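Local coordinates for translation initiation factor eIF2 assembly protein (Schizosaccharomyces pombe, PDB 4ZGP) that acts as an ATP-dependent chaperone that binds the gamma subunit of eIF2 and so allows it to assemble with the alpha and beta subunits, at residues K47-K52 and I105-G110; S39-L44 and L235-D240; I23-Q28 and C162-N167. All coordinates share one frame; numbering follows the deposited sequence.

Interaction 1 (K47-K52 and I105-G110); sequences KAKVIK and IKELGG
Leu-108, just after helix 95-107, packs against the aliphatic chains of Lys-47 and Lys-49 in a strand-to-helix-end contact at the outer strand, 48-51, of a three-stranded antiparallel sheet. It illustrates how lysines can serve as hydrophobic surface along most of their length and as charge at the end. The two methyls of Leu-108 divide the work. CD2 lies beside the extended chain of Lys-47, 3.7 Å from its CG, with CD and CE following close by. CD1 meets Lys-49, 3.9 Å from its CG. A bend at chi2 (-79°) then turns the outer part of Lys-49 across the side chain of Glu-107, where NZ and OE2 form a long salt bridge of 3.8 Å. The ion pair is thus loose and partly open to solvent, while the leucine beneath it is buried.

Ala-48, between the lysines, directs its methyl away from the helix end, to the side where Phe-34 and the ATP-binding Lys-183 lie. Backbone bonds from Lys-47 to Glu-184 and from Lys-49 to Leu-182 join the strand to 180-184.

What presents Leu-108 is the helix terminus itself. Gly-110 N bonds to Ile-105 O (2.8 Å) and Gly-109 N to Lys-106 O (3.0 Å); with Gly-109 at positive phi (100°), these two bonds make a Schellman motif. Leu-108 N is a second donor to Ile-105 O (3.1 Å), arriving from the face of its carbonyl plane opposite Gly-110 N. The motif packs a helix end on the side chains of the outer strand of a sheet that borders the nucleotide site of an ATP-grasp fold.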
# COMPACT_ATOMS: atom_id res chain seq x y z
N LYS A 47 10.98 -6.84 3.53
CA LYS A 47 10.80 -7.23 4.92
C LYS A 47 10.00 -6.21 5.73
O LYS A 47 10.13 -4.99 5.55
CB LYS A 47 12.16 -7.46 5.59
CG LYS A 47 12.07 -8.04 6.99
CD LYS A 47 13.47 -8.32 7.56
CE LYS A 47 13.39 -9.04 8.91
NZ LYS A 47 14.66 -8.89 9.69
N ALA A 48 9.18 -6.72 6.64
CA ALA A 48 8.34 -5.86 7.47
C ALA A 48 8.01 -6.52 8.79
O ALA A 48 8.08 -7.75 8.90
CB ALA A 48 7.03 -5.48 6.71
N LYS A 49 7.69 -5.72 9.79
CA LYS A 49 7.17 -6.23 11.06
C LYS A 49 5.78 -5.70 11.27
O LYS A 49 5.48 -4.56 10.94
CB LYS A 49 8.06 -5.82 12.25
CG LYS A 49 9.49 -6.33 12.17
CD LYS A 49 9.58 -7.79 12.58
CE LYS A 49 11.03 -8.28 12.58
NZ LYS A 49 11.14 -9.69 13.05
N VAL A 50 4.92 -6.53 11.84
CA VAL A 50 3.57 -6.09 12.12
C VAL A 50 3.27 -6.12 13.61
O VAL A 50 3.43 -7.15 14.26
CB VAL A 50 2.52 -6.95 11.37
CG1 VAL A 50 1.14 -6.41 11.62
CG2 VAL A 50 2.81 -6.93 9.89
N ILE A 51 2.84 -4.98 14.15
CA ILE A 51 2.36 -4.94 15.53
C ILE A 51 0.84 -4.98 15.56
O ILE A 51 0.17 -4.03 15.18
CB ILE A 51 2.87 -3.69 16.25
CG1 ILE A 51 4.39 -3.70 16.29
CG2 ILE A 51 2.29 -3.63 17.66
CD1 ILE A 51 5.00 -2.38 16.75
N LYS A 52 0.29 -6.11 16.00
CA LYS A 52 -1.13 -6.37 15.89
C LYS A 52 -1.63 -7.17 17.10
O LYS A 52 -1.05 -8.20 17.42
CB LYS A 52 -1.44 -7.12 14.60
CG LYS A 52 -2.92 -7.23 14.26
CD LYS A 52 -3.12 -8.13 13.05
CE LYS A 52 -4.60 -8.25 12.64
NZ LYS A 52 -5.22 -6.93 12.34
N ILE A 105 12.11 -1.31 14.75
CA ILE A 105 12.97 -0.50 13.89
C ILE A 105 14.41 -1.01 13.90
O ILE A 105 15.03 -1.16 12.85
CB ILE A 105 12.93 0.98 14.33
CG1 ILE A 105 11.52 1.53 14.15
CG2 ILE A 105 13.96 1.79 13.53
CD1 ILE A 105 11.34 2.99 14.56
N LYS A 106 14.93 -1.27 15.10
CA LYS A 106 16.27 -1.84 15.24
C LYS A 106 16.42 -3.16 14.47
O LYS A 106 17.39 -3.37 13.73
CB LYS A 106 16.59 -2.08 16.72
CG LYS A 106 17.89 -2.84 16.95
CD LYS A 106 18.02 -3.27 18.41
CE LYS A 106 16.75 -3.95 18.91
NZ LYS A 106 16.75 -4.18 20.39
N GLU A 107 15.45 -4.04 14.66
CA GLU A 107 15.42 -5.33 13.97
C GLU A 107 15.35 -5.23 12.45
O GLU A 107 15.72 -6.17 11.74
CB GLU A 107 14.24 -6.15 14.49
CG GLU A 107 14.48 -6.72 15.88
CD GLU A 107 13.21 -7.26 16.51
OE1 GLU A 107 13.25 -7.61 17.71
OE2 GLU A 107 12.17 -7.32 15.82
N LEU A 108 14.86 -4.10 11.94
CA LEU A 108 14.75 -3.91 10.49
C LEU A 108 15.95 -3.13 9.95
O LEU A 108 16.00 -2.78 8.77
CB LEU A 108 13.43 -3.19 10.15
CG LEU A 108 12.18 -4.05 10.40
CD1 LEU A 108 10.90 -3.23 10.35
CD2 LEU A 108 12.09 -5.23 9.41
N GLY A 109 16.92 -2.87 10.81
CA GLY A 109 18.15 -2.22 10.38
C GLY A 109 18.22 -0.73 10.65
O GLY A 109 19.11 -0.05 10.13
N GLY A 110 17.30 -0.21 11.45
CA GLY A 110 17.35 1.18 11.86
C GLY A 110 16.54 2.20 11.08
O GLY A 110 16.51 3.37 11.45

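Interaction 2 (S39-L44 and L235-D240)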
# COMPACT_ATOMS: atom_id res chain seq x y z
N SER A 39 1.56 -12.18 4.94
CA SER A 39 1.59 -13.60 5.26
C SER A 39 1.67 -14.48 4.02
O SER A 39 2.54 -15.33 3.90
CB SER A 39 0.34 -13.96 6.06
OG SER A 39 -0.76 -13.23 5.53
N LEU A 40 0.75 -14.24 3.08
CA LEU A 40 0.77 -14.93 1.79
C LEU A 40 2.05 -14.79 1.00
O LEU A 40 2.51 -15.74 0.38
CB LEU A 40 -0.37 -14.42 0.91
CG LEU A 40 -1.79 -14.67 1.39
CD1 LEU A 40 -2.80 -14.11 0.37
CD2 LEU A 40 -2.00 -16.18 1.62
N PHE A 41 2.59 -13.57 0.97
CA PHE A 41 3.57 -13.19 -0.03
C PHE A 41 4.89 -12.72 0.58
O PHE A 41 5.60 -11.92 -0.02
CB PHE A 41 2.95 -12.09 -0.93
CG PHE A 41 1.68 -12.54 -1.59
CD1 PHE A 41 1.64 -13.77 -2.20
CD2 PHE A 41 0.54 -11.77 -1.55
CE1 PHE A 41 0.47 -14.24 -2.81
CE2 PHE A 41 -0.63 -12.21 -2.16
CZ PHE A 41 -0.66 -13.45 -2.78
N ARG A 42 5.22 -13.24 1.76
CA ARG A 42 6.43 -12.84 2.48
C ARG A 42 7.68 -12.96 1.62
O ARG A 42 8.56 -12.10 1.68
CB ARG A 42 6.58 -13.69 3.76
CG ARG A 42 7.78 -13.32 4.64
CD ARG A 42 7.93 -14.32 5.79
NE ARG A 42 6.64 -14.57 6.43
CZ ARG A 42 6.22 -13.99 7.55
NH1 ARG A 42 6.99 -13.13 8.19
NH2 ARG A 42 5.02 -14.29 8.03
N LYS A 43 7.76 -13.99 0.79
CA LYS A 43 8.94 -14.20 -0.04
C LYS A 43 9.05 -13.22 -1.22
O LYS A 43 10.09 -13.16 -1.89
CB LYS A 43 8.95 -15.63 -0.58
CG LYS A 43 9.06 -16.71 0.51
CD LYS A 43 8.66 -18.08 -0.03
CE LYS A 43 8.40 -19.07 1.11
NZ LYS A 43 7.87 -20.37 0.61
N LEU A 44 8.00 -12.45 -1.48
CA LEU A 44 7.94 -11.58 -2.66
C LEU A 44 8.01 -10.10 -2.33
O LEU A 44 8.07 -9.25 -3.22
CB LEU A 44 6.65 -11.85 -3.45
CG LEU A 44 6.30 -13.31 -3.72
CD1 LEU A 44 4.86 -13.41 -4.23
CD2 LEU A 44 7.24 -13.92 -4.74
N LEU A 235 0.82 -14.72 -7.27
CA LEU A 235 -0.19 -14.14 -6.38
C LEU A 235 -1.47 -14.99 -6.40
O LEU A 235 -2.57 -14.53 -6.04
CB LEU A 235 -0.51 -12.69 -6.78
CG LEU A 235 0.70 -11.72 -6.80
CD1 LEU A 235 0.28 -10.30 -7.16
CD2 LEU A 235 1.48 -11.68 -5.47
N ASP A 236 -1.29 -16.24 -6.81
CA ASP A 236 -2.41 -17.18 -6.99
C ASP A 236 -3.21 -17.41 -5.71
O ASP A 236 -4.37 -17.82 -5.78
CB ASP A 236 -1.88 -18.52 -7.51
CG ASP A 236 -0.81 -19.12 -6.61
OD1 ASP A 236 0.34 -18.61 -6.63
OD2 ASP A 236 -1.10 -20.12 -5.91
N THR A 237 -2.62 -17.15 -4.55
CA THR A 237 -3.33 -17.38 -3.28
C THR A 237 -4.18 -16.18 -2.86
O THR A 237 -4.91 -16.26 -1.88
CB THR A 237 -2.35 -17.70 -2.14
OG1 THR A 237 -1.27 -16.76 -2.19
CG2 THR A 237 -1.78 -19.09 -2.33
N PHE A 238 -4.07 -15.06 -3.58
CA PHE A 238 -4.89 -13.93 -3.22
C PHE A 238 -6.35 -14.31 -3.53
O PHE A 238 -6.62 -14.86 -4.60
CB PHE A 238 -4.48 -12.63 -3.95
CG PHE A 238 -5.14 -11.43 -3.38
CD1 PHE A 238 -4.73 -10.95 -2.14
CD2 PHE A 238 -6.22 -10.84 -4.00
CE1 PHE A 238 -5.36 -9.86 -1.56
CE2 PHE A 238 -6.86 -9.75 -3.43
CZ PHE A 238 -6.42 -9.26 -2.20
N PRO A 239 -7.28 -14.05 -2.60
CA PRO A 239 -8.58 -14.73 -2.67
C PRO A 239 -9.61 -14.09 -3.60
O PRO A 239 -10.62 -14.74 -3.89
CB PRO A 239 -9.09 -14.69 -1.22
CG PRO A 239 -8.38 -13.58 -0.58
CD PRO A 239 -7.02 -13.52 -1.25
N ASP A 240 -9.37 -12.86 -4.07
CA ASP A 240 -10.35 -12.18 -4.95
C ASP A 240 -9.88 -12.17 -6.41
O ASP A 240 -8.70 -12.15 -6.68
CB ASP A 240 -10.59 -10.76 -4.45
CG ASP A 240 -11.11 -10.73 -3.03
OD1 ASP A 240 -11.98 -11.56 -2.71
OD2 ASP A 240 -10.66 -9.87 -2.24
O HOH W 1 0.88 -17.61 -0.88
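With its CG anti to the carbonyl carbon (chi1 -58°), Phe-41 sets its ring against Leu-235, whose own CG has the same setting (chi1 -57°) and whose CD2 branch lies over the middle of that ring. The result is a CH-pi contact: CD2 stands 3.7 Å from the ring centroid and 5° off the normal. CB of Leu-40 covers the opposite face, so the ring is sandwiched between a methyl from one segment and a methylene from its own. Leu-44 CD1 touches the same methyl of Leu-235 at 4.0 Å.

The rim of the ring faces the type I turn from Leu-235 to Phe-238. Phe-238 N lies near the ring plane, 3.9 Å from Phe-41 CZ, but is already engaged by Leu-235 O. Thr-237 OG1 comes within 3.1 Å of Phe-41 CE1; it is hydrogen-bonded to a water at 2.7 Å, and that water donates to Leu-40 O at 2.8 Å. Replacing Phe-41 by alanine is likely to leave Leu-235 CD2 without the face it rests on and to open a gap between Leu-40 and the turn.

The contact joins the end of helix 34-40 to the loop between helix 221-233 and strand 243-250; Leu-256 and Ile-259 of strand 253-261 also touch the ring. Dispersion and shape fit therefore carry the direct contact, while the polar link is indirect, through one water at the margin.

Interaction 3 (I23-Q28 and C162-N167)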
# COMPACT_ATOMS: atom_id res chain seq x y z
N ILE A 23 -18.86 -2.56 -7.42
CA ILE A 23 -19.17 -2.54 -5.99
C ILE A 23 -18.01 -3.09 -5.15
O ILE A 23 -17.17 -3.87 -5.64
CB ILE A 23 -20.46 -3.34 -5.68
CG1 ILE A 23 -20.21 -4.84 -5.75
CG2 ILE A 23 -21.59 -2.93 -6.61
CD1 ILE A 23 -20.42 -5.55 -4.43
N LEU A 24 -17.97 -2.67 -3.90
CA LEU A 24 -16.94 -3.06 -2.95
C LEU A 24 -17.54 -3.81 -1.77
O LEU A 24 -18.47 -3.31 -1.14
CB LEU A 24 -16.20 -1.83 -2.44
CG LEU A 24 -15.01 -2.07 -1.51
CD1 LEU A 24 -13.89 -2.76 -2.26
CD2 LEU A 24 -14.54 -0.75 -0.92
N THR A 25 -17.02 -4.99 -1.46
CA THR A 25 -17.52 -5.72 -0.30
C THR A 25 -16.57 -5.57 0.89
O THR A 25 -15.38 -5.29 0.71
CB THR A 25 -17.72 -7.21 -0.58
OG1 THR A 25 -16.44 -7.82 -0.76
CG2 THR A 25 -18.58 -7.43 -1.82
N LYS A 26 -17.11 -5.75 2.09
CA LYS A 26 -16.32 -5.82 3.31
C LYS A 26 -15.16 -6.81 3.20
O LYS A 26 -14.04 -6.52 3.61
CB LYS A 26 -17.22 -6.21 4.48
CG LYS A 26 -16.47 -6.53 5.76
CD LYS A 26 -17.42 -7.07 6.84
CE LYS A 26 -18.02 -8.42 6.45
NZ LYS A 26 -17.38 -9.56 7.17
N ASN A 27 -15.41 -7.99 2.63
CA ASN A 27 -14.36 -8.99 2.50
C ASN A 27 -13.23 -8.50 1.58
O ASN A 27 -12.06 -8.80 1.80
CB ASN A 27 -14.92 -10.33 1.97
CG ASN A 27 -15.51 -11.19 3.10
OD1 ASN A 27 -15.35 -10.88 4.28
ND2 ASN A 27 -16.18 -12.27 2.73
N GLN A 28 -13.58 -7.75 0.55
CA GLN A 28 -12.54 -7.26 -0.36
C GLN A 28 -11.59 -6.32 0.36
O GLN A 28 -10.38 -6.32 0.09
CB GLN A 28 -13.14 -6.54 -1.55
CG GLN A 28 -13.63 -7.46 -2.64
CD GLN A 28 -14.34 -6.64 -3.70
OE1 GLN A 28 -15.47 -6.20 -3.50
NE2 GLN A 28 -13.65 -6.37 -4.81
N CYS A 162 -18.32 -0.13 1.56
CA CYS A 162 -18.75 -1.51 1.42
C CYS A 162 -20.27 -1.60 1.45
O CYS A 162 -20.91 -1.22 2.43
CB CYS A 162 -18.15 -2.38 2.52
SG CYS A 162 -16.36 -2.24 2.56
N LYS A 163 -20.84 -2.11 0.36
CA LYS A 163 -22.28 -2.14 0.25
C LYS A 163 -22.88 -3.13 1.25
O LYS A 163 -24.02 -2.95 1.70
CB LYS A 163 -22.71 -2.50 -1.18
CG LYS A 163 -24.19 -2.26 -1.43
CD LYS A 163 -24.61 -2.66 -2.83
CE LYS A 163 -26.11 -2.48 -3.01
NZ LYS A 163 -26.56 -2.85 -4.37
N ASP A 164 -22.11 -4.15 1.62
CA ASP A 164 -22.63 -5.18 2.51
C ASP A 164 -22.30 -4.92 3.97
O ASP A 164 -22.37 -5.83 4.80
CB ASP A 164 -22.11 -6.55 2.08
CG ASP A 164 -20.58 -6.66 2.12
OD1 ASP A 164 -19.87 -5.65 2.32
OD2 ASP A 164 -20.08 -7.79 1.93
N PHE A 165 -21.97 -3.68 4.30
CA PHE A 165 -21.61 -3.34 5.67
C PHE A 165 -21.99 -1.90 6.02
O PHE A 165 -21.45 -0.94 5.45
CB PHE A 165 -20.11 -3.57 5.88
CG PHE A 165 -19.69 -3.59 7.32
CD1 PHE A 165 -19.92 -4.71 8.11
CD2 PHE A 165 -19.08 -2.48 7.89
CE1 PHE A 165 -19.54 -4.73 9.43
CE2 PHE A 165 -18.70 -2.49 9.22
CZ PHE A 165 -18.93 -3.62 9.99
N ASP A 166 -22.92 -1.75 6.96
CA ASP A 166 -23.49 -0.45 7.32
C ASP A 166 -22.84 0.17 8.56
O ASP A 166 -22.41 -0.54 9.47
CB ASP A 166 -25.00 -0.57 7.53
CG ASP A 166 -25.41 -1.98 7.93
OD1 ASP A 166 -25.49 -2.85 7.03
OD2 ASP A 166 -25.64 -2.21 9.13
N ASN A 167 -22.79 1.50 8.58
CA ASN A 167 -22.05 2.22 9.61
C ASN A 167 -22.89 3.31 10.27
O ASN A 167 -22.44 3.98 11.20
CB ASN A 167 -20.78 2.84 9.01
CG ASN A 167 -20.02 1.86 8.12
OD1 ASN A 167 -20.43 1.58 6.99
ND2 ASN A 167 -18.90 1.34 8.62
O HOH W 2 -18.03 -9.30 2.39
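Lys-26 N donates to Asp-164 OD1 over 2.8 Å in a nearly straight bond (168° at the hydrogen), received by the syn lone pair. Asp-164 OD2, the other oxygen, accepts from a water at 2.6 Å, and the water in turn accepts from Asn-27 N. One carboxylate thus serves two successive amides at the start of helix 26-31, one directly and one through water, an arrangement in which the helix dipole would probably stabilise its negative charge. Asp-164 gets there with CG lodged between its backbone N and carbonyl carbon (chi1 60°), which swings the group back over Thr-25 and Lys-26.

Lys-163 N donates to Leu-24 O at 3.1 Å, almost in line with the carbonyl bond. Cys-162 SG nestles against the backbone of Lys-26, 3.7 Å from its CA. Lys-26 lays CD obliquely against Phe-165, touching CD1 at 3.7 Å; Pro-173 contacts both side chains.

The helix also caps itself: Gln-28 N bonds to Thr-25 OG1 (3.1 Å), and Thr-25 N to Gln-28 OE1 (2.8 Å). This is a capping box with Thr-25 as N-cap, supplemented by an aspartate from a type I turn far along the chain, Cys-162 to Phe-165.

In the fold
From the N terminus, residues 23-28 come first and close a long loop through interaction 3 with 162-167, beyond helix 149-157. Residues 39-44, at the end of helix 34-40 and beyond, then reach still further along the chain to 235-240 in interaction 2. Because the segments alternate, these two closures cross. Interaction 1, joining strand 48-51 to the end of helix 95-107, spans a much shorter loop nested inside both. Interactions 2 and 3 meet directly where Asp-240 packs on Gln-28; interaction 1 adjoins interaction 2 in sequence but otherwise touches neither. Together they tie the N-terminal segments to the 162-167 loop, the loop before strand 243-250 and a helix end beside the three-stranded sheet.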